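Local coordinates for protein putrescine aminotransferase (Halomonas elongata DSM 2581, PDB 6GWI) that probably transfers amino groups from putrescine and other amines to carbonyl acceptors, using pyridoxal-5'-phosphate as a class-III aminotransferase, at residues B[97-102]-B[336-341]; B[49-54]-B[61-66]; B[271-276]-B[371-376]. All coordinates share one frame; numbering follows the deposited sequence.

Contact 1: B[97-102]-B[336-341]; sequences AEKLCD and LLEAEG
Lys99 and Glu338 are the whole of this contact: a single salt bridge spans two helices whose backbones stand well apart, with 10.5 Å between the CA atoms of Lys99 and Glu338. Lys99 leaves helix 91-103 with CG anti to its backbone N (chi1 -172°), then bends at chi2 (69°) before running out straight to NZ. Glu338, near the end of helix 324-339, meets it with an extended chain, and the two side chains cross obliquely. One carboxylate oxygen does the touching, since Glu338 OE2 stays 4.1 Å from Lys99 NZ. The modelled separation of Lys99 NZ and Glu338 OE1, 2.3 Å, is too short to be taken literally, so the pairing is more trustworthy than its exact length.

The tighter packing is on the helix side, where Lys99 lies on Leu331 and Glu335 of helix 324-339; inward of it, Leu100 is buried against Phe113 and Leu334. On the solvent side, Glu338 is exposed and Lys99 partly so, and the two segments bury just 73 Å² between them. Just past Glu338 the helix closes in a Schellman motif, with Gly341 at positive phi and Gly341 N bonded to Glu338 O at 3.1 Å.

Chemically, then, the contact is a surface ion pair at the rim of the packing between the helices. A carboxylate at the C-terminal end of a helix is probably disfavoured by the helix dipole, and the ammonium group of Lys99 would offset that cost while linking segments 234 residues apart in sequence.

Contact 2: B[49-54]-B[61-66]; sequences ILDGMA and LGYGRR
Tyr63 reaches across from its loop to Asp51 and donates its phenol proton to OD2, with 2.6 Å between Tyr63 OH and Asp51 OD2. At the start of the second segment, Leu61 is anchored through its backbone N to Ser289 OG. Gly62 follows at positive phi, its carbonyl held by Tyr291 OH.

Tyr63 comes next, with CG anti to its carbonyl carbon (chi1 -55°), which swings the ring toward residues 51-54. Asp51 OD2 sits at the ring edge, in its plane, and carboxylate and ring are nearly coplanar, 21° apart. The hydroxyl meets OD2 almost in line with the CG-OD2 bond, while Ala54 C lies 4.0 Å from Tyr63 OH.

After Gly64, again at positive phi, Arg65 takes the N-cap position of helix 66-78. Its backbone N is bound by the same Tyr291 OH that holds Gly62, and Arg66 starts the helix.

The carboxylate is gripped from several directions. OD2 also accepts from Gly55 N, and Asp51 OD1 takes Met53 N at 3.1 Å (N-H...O angle 148°), from above the carboxylate plane. All three touching residues are buried, and Tyr81 and Tyr82 of the second subunit pack against Tyr63 and Asp51, so the pair lies by the dimer interface. A tyrosine from the following loop thus adds a further bond to a capping carboxylate, and probably helps to fix its rotation. The arrangement is a type I turn from Asp51 to Ala54, capped by the Asp51 side chain in the manner of an Asx turn, that joins strand 48-50 to the short helix that follows.

Contact 3: B[271-276]-B[371-376]; sequences SQHYGL and RSLGLM
A CH-pi contact at the protein surface joins Leu373, at the end of strand 367-373, to His273 at the end of the short, weakly bonded helix 270-273, with Tyr274 beside it. No hydrogen bond crosses between the two segments; they bury 100 Å² in all. Leu373 CD2 hangs over one face of the imidazole, 4.0 Å from the centroid of the His273 ring and 26° off its normal, displaced toward the rim.

Both branches of the isobutyl group come to the same side of the imidazole. CD1 lies out beyond the NE2 corner, where Leu373 CD1 is 3.7 Å from His273 NE2. Leu373 CD2, besides covering the imidazole, comes within 3.9 Å of Tyr274 OH, so the same methyl touches the imidazole face and the tyrosine hydroxyl. His273 extends with CG anti to its own N (chi1 -180°) and meets the leucine from the opposite direction.

The two aromatic residues also pack on each other. His273 ND1 lies 3.3 Å above the plane of the Tyr274 ring, over its centre, while Tyr274 CD2 sits at the edge of the imidazole. The histidine thus turns an edge to the tyrosine and a face to the leucine.

Behind Leu373 the chain folds straight back in a two-residue hairpin turn, Leu373 and Met376 exchanging backbone hydrogen bonds around Gly374 and Leu375. Leu375 packs against helix 342-359, and Tyr274 meets Trp239 of helix 238-248. The contact therefore joins the hairpin end of strands 367-373 and 376-381 to the C-terminal end of helix 270-273 and the residue after it.

The three contacts are spread through one class-III aminotransferase chain, their centres 19 to 21 Å apart. Contacts 1 and 2 are physically joined: Glu340 OE2 forms a salt bridge to Arg65 NH2 at 3.0 Å, and Leu337 CD2 packs on Leu61 CD2 at 3.5 Å. Both also touch the second subunit, whereas contact 3 meets no other chain. Contact 3 stands apart from the others, its nearest atoms about 7 Å from contact 1 and about 6 Å from contact 2. Neither contact 2 nor contact 3 reaches a cofactor: the side chains of Ala54 and Tyr274 lie about 12 and 13 Å from a bound pyridoxal-5'-phosphate.

Contact 1: B[97-102]-B[336-341]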
# COMPACT_ATOMS: atom_id res chain seq x y z
N ALA B 97 -1.06 6.22 17.57
CA ALA B 97 -2.52 6.31 17.57
C ALA B 97 -3.01 7.30 18.61
O ALA B 97 -3.97 8.05 18.37
CB ALA B 97 -3.13 4.93 17.81
N GLU B 98 -2.39 7.31 19.79
CA GLU B 98 -2.75 8.30 20.80
C GLU B 98 -2.53 9.71 20.28
O GLU B 98 -3.44 10.55 20.29
CB GLU B 98 -1.93 8.07 22.08
CG GLU B 98 -2.20 9.08 23.18
CD GLU B 98 -1.32 8.88 24.40
OE1 GLU B 98 -0.21 8.33 24.25
OE2 GLU B 98 -1.74 9.28 25.50
N LYS B 99 -1.31 10.00 19.80
CA LYS B 99 -0.99 11.34 19.33
C LYS B 99 -1.90 11.75 18.18
O LYS B 99 -2.41 12.88 18.15
CB LYS B 99 0.48 11.39 18.90
CG LYS B 99 1.00 12.78 18.58
CD LYS B 99 1.10 13.62 19.84
CE LYS B 99 1.86 14.90 19.60
NZ LYS B 99 1.87 15.75 20.82
N LEU B 100 -2.12 10.85 17.23
CA LEU B 100 -2.93 11.18 16.06
C LEU B 100 -4.36 11.52 16.44
O LEU B 100 -4.92 12.51 15.97
CB LEU B 100 -2.93 10.01 15.07
CG LEU B 100 -2.02 10.07 13.86
CD1 LEU B 100 -2.19 8.78 13.06
CD2 LEU B 100 -2.30 11.30 12.99
N CYS B 101 -4.97 10.68 17.27
CA CYS B 101 -6.36 10.90 17.65
C CYS B 101 -6.51 12.14 18.52
O CYS B 101 -7.55 12.80 18.47
CB CYS B 101 -6.90 9.65 18.34
SG CYS B 101 -6.88 8.19 17.26
N ASP B 102 -5.48 12.47 19.30
CA ASP B 102 -5.52 13.71 20.08
C ASP B 102 -5.49 14.93 19.17
O ASP B 102 -6.07 15.97 19.51
CB ASP B 102 -4.35 13.75 21.06
CG ASP B 102 -4.47 12.70 22.16
OD1 ASP B 102 -5.48 11.96 22.17
OD2 ASP B 102 -3.55 12.60 23.00
N LEU B 336 7.40 17.01 16.44
CA LEU B 336 8.17 18.16 16.00
C LEU B 336 7.28 19.22 15.37
O LEU B 336 7.40 20.42 15.68
CB LEU B 336 9.24 17.72 15.00
CG LEU B 336 10.39 16.90 15.59
CD1 LEU B 336 11.22 16.29 14.47
CD2 LEU B 336 11.25 17.76 16.49
N LEU B 337 6.36 18.81 14.49
CA LEU B 337 5.43 19.75 13.89
C LEU B 337 4.71 20.55 14.97
O LEU B 337 4.51 21.76 14.83
CB LEU B 337 4.41 19.02 13.02
CG LEU B 337 4.87 18.56 11.64
CD1 LEU B 337 3.85 17.59 11.04
CD2 LEU B 337 5.08 19.75 10.72
N GLU B 338 4.31 19.88 16.05
CA GLU B 338 3.59 20.53 17.13
C GLU B 338 4.52 21.34 18.02
O GLU B 338 4.25 22.51 18.32
CB GLU B 338 2.84 19.48 17.96
CG GLU B 338 1.91 20.05 19.01
CD GLU B 338 1.11 18.98 19.72
OE1 GLU B 338 1.61 17.85 19.87
OE2 GLU B 338 -0.04 19.27 20.13
N ALA B 339 5.63 20.74 18.47
CA ALA B 339 6.50 21.41 19.42
C ALA B 339 7.13 22.66 18.82
O ALA B 339 7.39 23.63 19.54
CB ALA B 339 7.59 20.46 19.91
N GLU B 340 7.41 22.64 17.52
CA GLU B 340 8.01 23.78 16.85
C GLU B 340 6.98 24.72 16.22
O GLU B 340 7.36 25.65 15.52
CB GLU B 340 8.99 23.29 15.78
CG GLU B 340 10.08 22.38 16.33
CD GLU B 340 11.11 22.00 15.30
OE1 GLU B 340 10.85 22.19 14.09
OE2 GLU B 340 12.20 21.52 15.69
N GLY B 341 5.69 24.48 16.47
CA GLY B 341 4.65 25.39 16.01
C GLY B 341 4.54 25.52 14.51
O GLY B 341 4.13 26.57 14.01

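Contact 2: B[49-54]-B[61-66]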
# COMPACT_ATOMS: atom_id res chain seq x y z
N ILE B 49 18.35 22.14 -6.89
CA ILE B 49 17.01 22.55 -7.30
C ILE B 49 16.17 22.82 -6.06
O ILE B 49 16.13 21.99 -5.14
CB ILE B 49 16.34 21.49 -8.18
CG1 ILE B 49 17.22 21.15 -9.39
CG2 ILE B 49 14.98 21.96 -8.65
CD1 ILE B 49 17.84 19.78 -9.33
N LEU B 50 15.48 23.96 -6.04
CA LEU B 50 14.53 24.25 -4.97
C LEU B 50 13.28 23.39 -5.15
O LEU B 50 12.56 23.53 -6.14
CB LEU B 50 14.17 25.74 -4.99
CG LEU B 50 13.58 26.37 -3.72
CD1 LEU B 50 13.44 27.88 -3.90
CD2 LEU B 50 12.24 25.77 -3.35
N ASP B 51 13.03 22.49 -4.19
CA ASP B 51 11.93 21.53 -4.30
C ASP B 51 10.63 22.20 -3.86
O ASP B 51 10.22 22.11 -2.70
CB ASP B 51 12.21 20.28 -3.46
CG ASP B 51 11.17 19.19 -3.67
OD1 ASP B 51 10.25 19.37 -4.50
OD2 ASP B 51 11.26 18.14 -3.00
N GLY B 52 9.98 22.87 -4.80
CA GLY B 52 8.70 23.50 -4.54
C GLY B 52 7.54 22.56 -4.34
O GLY B 52 6.43 23.03 -4.06
N MET B 53 7.74 21.24 -4.47
CA MET B 53 6.68 20.26 -4.26
C MET B 53 6.92 19.37 -3.05
O MET B 53 6.16 18.43 -2.82
CB MET B 53 6.52 19.38 -5.50
CG MET B 53 5.87 20.05 -6.70
SD MET B 53 4.18 20.63 -6.39
CE MET B 53 3.33 19.09 -6.07
N ALA B 54 7.97 19.64 -2.27
CA ALA B 54 8.28 18.86 -1.07
C ALA B 54 8.18 17.37 -1.35
O ALA B 54 7.41 16.63 -0.73
CB ALA B 54 7.36 19.27 0.09
N LEU B 61 8.57 18.71 6.94
CA LEU B 61 9.68 19.22 7.74
C LEU B 61 10.97 19.36 6.95
O LEU B 61 12.03 19.59 7.55
CB LEU B 61 9.92 18.31 8.95
CG LEU B 61 8.84 18.34 10.03
CD1 LEU B 61 9.24 17.45 11.19
CD2 LEU B 61 8.56 19.77 10.52
N GLY B 62 10.92 19.24 5.62
CA GLY B 62 12.10 19.40 4.80
C GLY B 62 13.07 18.25 4.93
O GLY B 62 12.87 17.34 5.74
N TYR B 63 14.12 18.27 4.13
CA TYR B 63 15.12 17.22 4.15
C TYR B 63 16.17 17.52 5.20
O TYR B 63 16.46 18.68 5.51
CB TYR B 63 15.76 17.06 2.77
CG TYR B 63 14.76 16.83 1.64
CD1 TYR B 63 14.32 15.55 1.33
CD2 TYR B 63 14.27 17.89 0.90
CE1 TYR B 63 13.42 15.34 0.30
CE2 TYR B 63 13.36 17.69 -0.13
CZ TYR B 63 12.94 16.41 -0.42
OH TYR B 63 12.04 16.19 -1.44
N GLY B 64 16.76 16.46 5.75
CA GLY B 64 17.85 16.60 6.70
C GLY B 64 17.45 16.74 8.15
O GLY B 64 18.26 17.24 8.95
N ARG B 65 16.25 16.32 8.54
CA ARG B 65 15.83 16.40 9.94
C ARG B 65 16.47 15.25 10.71
O ARG B 65 16.03 14.10 10.63
CB ARG B 65 14.31 16.37 10.07
CG ARG B 65 13.59 17.62 9.59
CD ARG B 65 14.08 18.89 10.31
NE ARG B 65 14.00 18.79 11.77
CZ ARG B 65 13.25 19.57 12.56
NH1 ARG B 65 12.48 20.52 12.05
NH2 ARG B 65 13.27 19.38 13.87
N ARG B 66 17.51 15.57 11.48
CA ARG B 66 18.24 14.55 12.21
C ARG B 66 17.32 13.76 13.14
O ARG B 66 17.50 12.55 13.31
CB ARG B 66 19.38 15.19 13.01
CG ARG B 66 20.66 14.36 13.06
CD ARG B 66 21.22 14.25 14.48
NE ARG B 66 22.47 14.98 14.66
CZ ARG B 66 22.98 15.30 15.85
NH1 ARG B 66 24.12 15.97 15.93
NH2 ARG B 66 22.34 14.97 16.96

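Contact 3: B[271-276]-B[371-376]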
# COMPACT_ATOMS: atom_id res chain seq x y z
N SER B 271 -10.17 19.52 6.79
CA SER B 271 -11.52 19.50 7.35
C SER B 271 -11.72 20.61 8.37
O SER B 271 -12.81 21.19 8.47
CB SER B 271 -11.80 18.14 7.99
OG SER B 271 -11.95 17.14 7.01
N GLN B 272 -10.69 20.90 9.16
CA GLN B 272 -10.81 21.93 10.19
C GLN B 272 -10.85 23.32 9.58
O GLN B 272 -11.48 24.22 10.14
CB GLN B 272 -9.66 21.81 11.18
CG GLN B 272 -9.71 20.54 12.01
CD GLN B 272 -8.38 20.21 12.65
OE1 GLN B 272 -7.32 20.61 12.16
NE2 GLN B 272 -8.43 19.46 13.75
N HIS B 273 -10.20 23.52 8.43
CA HIS B 273 -10.24 24.82 7.78
C HIS B 273 -11.65 25.18 7.34
O HIS B 273 -12.04 26.35 7.37
CB HIS B 273 -9.30 24.85 6.58
CG HIS B 273 -9.28 26.16 5.85
ND1 HIS B 273 -10.03 26.40 4.72
CD2 HIS B 273 -8.60 27.30 6.10
CE1 HIS B 273 -9.81 27.64 4.30
NE2 HIS B 273 -8.95 28.21 5.13
N TYR B 274 -12.44 24.18 6.94
CA TYR B 274 -13.79 24.39 6.43
C TYR B 274 -14.86 23.96 7.42
O TYR B 274 -16.04 23.91 7.06
CB TYR B 274 -13.97 23.64 5.11
CG TYR B 274 -13.12 24.16 3.98
CD1 TYR B 274 -13.47 25.30 3.28
CD2 TYR B 274 -11.95 23.49 3.60
CE1 TYR B 274 -12.68 25.77 2.23
CE2 TYR B 274 -11.17 23.95 2.57
CZ TYR B 274 -11.53 25.09 1.88
OH TYR B 274 -10.74 25.54 0.85
N GLY B 275 -14.48 23.61 8.65
CA GLY B 275 -15.45 23.26 9.67
C GLY B 275 -16.26 22.02 9.38
O GLY B 275 -17.46 21.98 9.69
N LEU B 276 -15.65 21.00 8.79
CA LEU B 276 -16.33 19.74 8.53
C LEU B 276 -16.13 18.76 9.67
O LEU B 276 -15.16 18.83 10.43
CB LEU B 276 -15.83 19.11 7.23
CG LEU B 276 -15.71 19.98 5.98
CD1 LEU B 276 -15.09 19.17 4.86
CD2 LEU B 276 -17.06 20.53 5.55
N ARG B 371 -3.56 31.83 -7.05
CA ARG B 371 -4.30 31.47 -5.85
C ARG B 371 -3.40 30.67 -4.91
O ARG B 371 -2.54 29.91 -5.35
CB ARG B 371 -5.56 30.66 -6.18
CG ARG B 371 -5.28 29.36 -6.93
CD ARG B 371 -6.54 28.53 -7.08
NE ARG B 371 -6.28 27.27 -7.77
CZ ARG B 371 -6.33 27.10 -9.09
NH1 ARG B 371 -6.63 28.12 -9.89
NH2 ARG B 371 -6.07 25.91 -9.62
N SER B 372 -3.62 30.84 -3.61
CA SER B 372 -2.86 30.08 -2.63
C SER B 372 -3.68 29.98 -1.35
O SER B 372 -4.56 30.79 -1.09
CB SER B 372 -1.50 30.72 -2.35
OG SER B 372 -1.63 31.96 -1.67
N LEU B 373 -3.37 28.95 -0.57
CA LEU B 373 -3.95 28.75 0.75
C LEU B 373 -2.92 27.99 1.56
O LEU B 373 -2.45 26.93 1.13
CB LEU B 373 -5.27 27.98 0.68
CG LEU B 373 -5.94 27.66 2.01
CD1 LEU B 373 -6.21 28.92 2.82
CD2 LEU B 373 -7.23 26.88 1.80
N GLY B 374 -2.56 28.52 2.73
CA GLY B 374 -1.43 27.96 3.44
C GLY B 374 -0.21 27.96 2.53
O GLY B 374 0.14 28.98 1.94
N LEU B 375 0.44 26.80 2.40
CA LEU B 375 1.57 26.64 1.49
C LEU B 375 1.21 25.73 0.32
O LEU B 375 2.01 24.88 -0.10
CB LEU B 375 2.80 26.13 2.23
CG LEU B 375 3.44 27.17 3.16
CD1 LEU B 375 4.55 26.55 4.00
CD2 LEU B 375 3.98 28.38 2.39
N MET B 376 0.01 25.90 -0.23
CA MET B 376 -0.38 25.35 -1.52
C MET B 376 -0.73 26.52 -2.42
O MET B 376 -1.49 27.41 -2.01
CB MET B 376 -1.57 24.39 -1.40
CG MET B 376 -1.97 23.72 -2.71
SD MET B 376 -3.48 22.72 -2.61
CE MET B 376 -3.07 21.59 -1.28